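Local coordinates for Lmo0740 protein (Listeria monocytogenes, PDB 4RFA) that probably acts as a Crp-family transcription regulator, pairing a cyclic nucleotide-binding domain with a helix-turn-helix domain that is expected to bind DNA, at residues N179-Q183 with S184-R188. Residues are numbered along the deposited sequence; the frame is centred on the assembly and turned at random.
Sequences NFINQ and SVLAR
The carboxamide of Asn182 meets Val185 at its oxygen end: OD1 accepts a hydrogen bond from Val185 N at 2.9 Å, nearly in line with the C=O, at a C=O...N angle of 165°. Val185 CG2, 3.2 Å from Asn182 OD1, lies off one face, while Ser184 CB lies off the other, 3.8 Å from the same oxygen. Asn182 has CG between its backbone N and carbonyl carbon (chi1 54°), a torsion that folds the amide back over the start of the helix. This is a classic N-cap, since OD1 takes the N-H three residues ahead. The main chain then begins its i to i+4 pattern, with Leu186 N donating to Asn182 O at 2.8 Å and Ala187 N to Gln183 O at 3.0 Å.

Behind the cap, the side chains of Ile181 and Val185 cross at about a right angle, with Ile181 CD1 4.1 Å from Val185 CG1. Ile181 CG2 approaches Leu186 CD1 at 4.5 Å; this apolar pair straddling the N-cap has the form of a loose hydrophobic staple. Gln183 NE2 bonds Gln194 OE1 of the next helix, and Ala187 touches Ile197 there, consistent with 183-189 and 194-206 forming the helix-turn-helix. The side-chain oxygen of Asn182 takes the Val185 N-H (N-H...O 160°), while its backbone O opens the helical bonding through Leu186 N; the start of the helix is thus held by one capping bond and one main-chain bond, with apolar contact beside them.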
ATOM      1  N   ASN A 179       2.980  22.737 -10.292  1.00 57.83           N
ATOM      2  CA  ASN A 179       4.165  23.224 -10.928  1.00 60.54           C
ATOM      3  C   ASN A 179       5.370  22.344 -10.704  1.00 57.62           C
ATOM      4  O   ASN A 179       6.215  22.224 -11.584  1.00 55.45           O
ATOM      5  CB  ASN A 179       4.468  24.597 -10.353  1.00 73.12           C
ATOM      6  CG  ASN A 179       5.339  25.416 -11.261  1.00 85.64           C
ATOM      7  OD1 ASN A 179       6.459  25.777 -10.904  1.00 99.44           O
ATOM      8  ND2 ASN A 179       4.832  25.712 -12.445  1.00 85.89           N
ATOM      9  N   PHE A 180       5.465  21.739  -9.522  1.00 51.92           N
ATOM     10  CA  PHE A 180       6.609  20.894  -9.206  1.00 51.28           C
ATOM     11  C   PHE A 180       6.667  19.575 -10.028  1.00 47.42           C
ATOM     12  O   PHE A 180       7.708  18.944 -10.102  1.00 52.29           O
ATOM     13  CB  PHE A 180       6.707  20.637  -7.685  1.00 52.21           C
ATOM     14  CG  PHE A 180       5.642  19.718  -7.152  1.00 53.55           C
ATOM     15  CD1 PHE A 180       5.783  18.347  -7.256  1.00 53.91           C
ATOM     16  CD2 PHE A 180       4.509  20.240  -6.532  1.00 55.77           C
ATOM     17  CE1 PHE A 180       4.816  17.491  -6.745  1.00 54.44           C
ATOM     18  CE2 PHE A 180       3.531  19.406  -6.040  1.00 59.65           C
ATOM     19  CZ  PHE A 180       3.674  18.020  -6.158  1.00 52.10           C
ATOM     20  N   ILE A 181       5.567  19.164 -10.633  1.00 49.91           N
ATOM     21  CA  ILE A 181       5.575  18.064 -11.590  1.00 46.76           C
ATOM     22  C   ILE A 181       6.078  18.561 -12.961  1.00 49.35           C
ATOM     23  O   ILE A 181       5.294  19.086 -13.801  1.00 51.52           O
ATOM     24  CB  ILE A 181       4.204  17.418 -11.782  1.00 48.22           C
ATOM     25  CG1 ILE A 181       3.536  17.033 -10.446  1.00 46.93           C
ATOM     26  CG2 ILE A 181       4.346  16.174 -12.687  1.00 48.25           C
ATOM     27  CD1 ILE A 181       4.187  15.932  -9.686  1.00 45.55           C
ATOM     28  N   ASN A 182       7.390  18.444 -13.145  1.00 45.05           N
ATOM     29  CA  ASN A 182       8.050  18.722 -14.409  1.00 46.82           C
ATOM     30  C   ASN A 182       8.508  17.439 -15.026  1.00 47.93           C
ATOM     31  O   ASN A 182       8.265  16.302 -14.514  1.00 50.48           O
ATOM     32  CB  ASN A 182       9.249  19.677 -14.239  1.00 50.61           C
ATOM     33  CG  ASN A 182      10.255  19.202 -13.196  1.00 50.65           C
ATOM     34  OD1 ASN A 182      10.324  18.039 -12.854  1.00 55.16           O
ATOM     35  ND2 ASN A 182      11.058  20.112 -12.722  1.00 51.70           N
ATOM     36  N   GLN A 183       9.178  17.594 -16.141  1.00 46.03           N
ATOM     37  CA  GLN A 183       9.705  16.465 -16.885  1.00 49.32           C
ATOM     38  C   GLN A 183      10.571  15.499 -16.095  1.00 49.29           C
ATOM     39  O   GLN A 183      10.460  14.266 -16.235  1.00 45.04           O
ATOM     40  CB  GLN A 183      10.464  16.967 -18.112  1.00 54.74           C
ATOM     41  CG  GLN A 183      10.590  15.920 -19.195  1.00 58.79           C
ATOM     42  CD  GLN A 183      11.039  16.518 -20.498  1.00 61.09           C
ATOM     43  OE1 GLN A 183      10.265  17.176 -21.222  1.00 67.18           O
ATOM     44  NE2 GLN A 183      12.297  16.317 -20.796  1.00 65.54           N
ATOM     45  N   SER A 184      11.497  16.038 -15.318  1.00 49.26           N
ATOM     46  CA  SER A 184      12.386  15.209 -14.502  1.00 46.87           C
ATOM     47  C   SER A 184      11.622  14.444 -13.429  1.00 44.93           C
ATOM     48  O   SER A 184      11.856  13.255 -13.190  1.00 48.16           O
ATOM     49  CB  SER A 184      13.466  16.101 -13.831  1.00 49.89           C
ATOM     50  OG  SER A 184      14.299  15.303 -13.017  1.00 58.56           O
ATOM     51  N   VAL A 185      10.671  15.116 -12.789  1.00 43.68           N
ATOM     52  CA  VAL A 185       9.896  14.476 -11.756  1.00 41.62           C
ATOM     53  C   VAL A 185       8.969  13.392 -12.362  1.00 44.70           C
ATOM     54  O   VAL A 185       8.918  12.251 -11.864  1.00 39.67           O
ATOM     55  CB  VAL A 185       9.131  15.505 -10.953  1.00 43.85           C
ATOM     56  CG1 VAL A 185       8.108  14.858 -10.037  1.00 40.77           C
ATOM     57  CG2 VAL A 185      10.128  16.406 -10.156  1.00 46.17           C
ATOM     58  N   LEU A 186       8.318  13.727 -13.472  1.00 42.15           N
ATOM     59  CA  LEU A 186       7.450  12.792 -14.139  1.00 43.25           C
ATOM     60  C   LEU A 186       8.219  11.570 -14.496  1.00 43.44           C
ATOM     61  O   LEU A 186       7.722  10.483 -14.292  1.00 47.81           O
ATOM     62  CB  LEU A 186       6.788  13.402 -15.378  1.00 41.78           C
ATOM     63  CG  LEU A 186       5.695  12.621 -16.075  1.00 46.66           C
ATOM     64  CD1 LEU A 186       4.546  12.398 -15.114  1.00 49.66           C
ATOM     65  CD2 LEU A 186       5.230  13.413 -17.290  1.00 49.25           C
ATOM     66  N   ALA A 187       9.430  11.737 -15.018  1.00 44.60           N
ATOM     67  CA  ALA A 187      10.249  10.609 -15.362  1.00 43.62           C
ATOM     68  C   ALA A 187      10.592   9.717 -14.177  1.00 46.93           C
ATOM     69  O   ALA A 187      10.652   8.475 -14.302  1.00 47.57           O
ATOM     70  CB  ALA A 187      11.525  11.047 -16.015  1.00 45.61           C
ATOM     71  N   ARG A 188      10.906  10.341 -13.054  1.00 45.41           N
ATOM     72  CA  ARG A 188      11.228   9.606 -11.859  1.00 39.89           C
ATOM     73  C   ARG A 188      10.024   8.841 -11.361  1.00 40.53           C
ATOM     74  O   ARG A 188      10.179   7.689 -10.918  1.00 38.96           O
ATOM     75  CB  ARG A 188      11.796  10.515 -10.790  1.00 43.04           C
ATOM     76  CG  ARG A 188      13.125  11.132 -11.219  1.00 45.46           C
ATOM     77  CD  ARG A 188      13.510  12.286 -10.344  1.00 46.23           C
ATOM     78  NE  ARG A 188      13.765  11.841  -9.004  1.00 48.33           N
ATOM     79  CZ  ARG A 188      13.699  12.643  -7.963  1.00 50.00           C
ATOM     80  NH1 ARG A 188      13.395  13.932  -8.147  1.00 48.32           N
ATOM     81  NH2 ARG A 188      13.939  12.160  -6.769  1.00 51.67           N
TER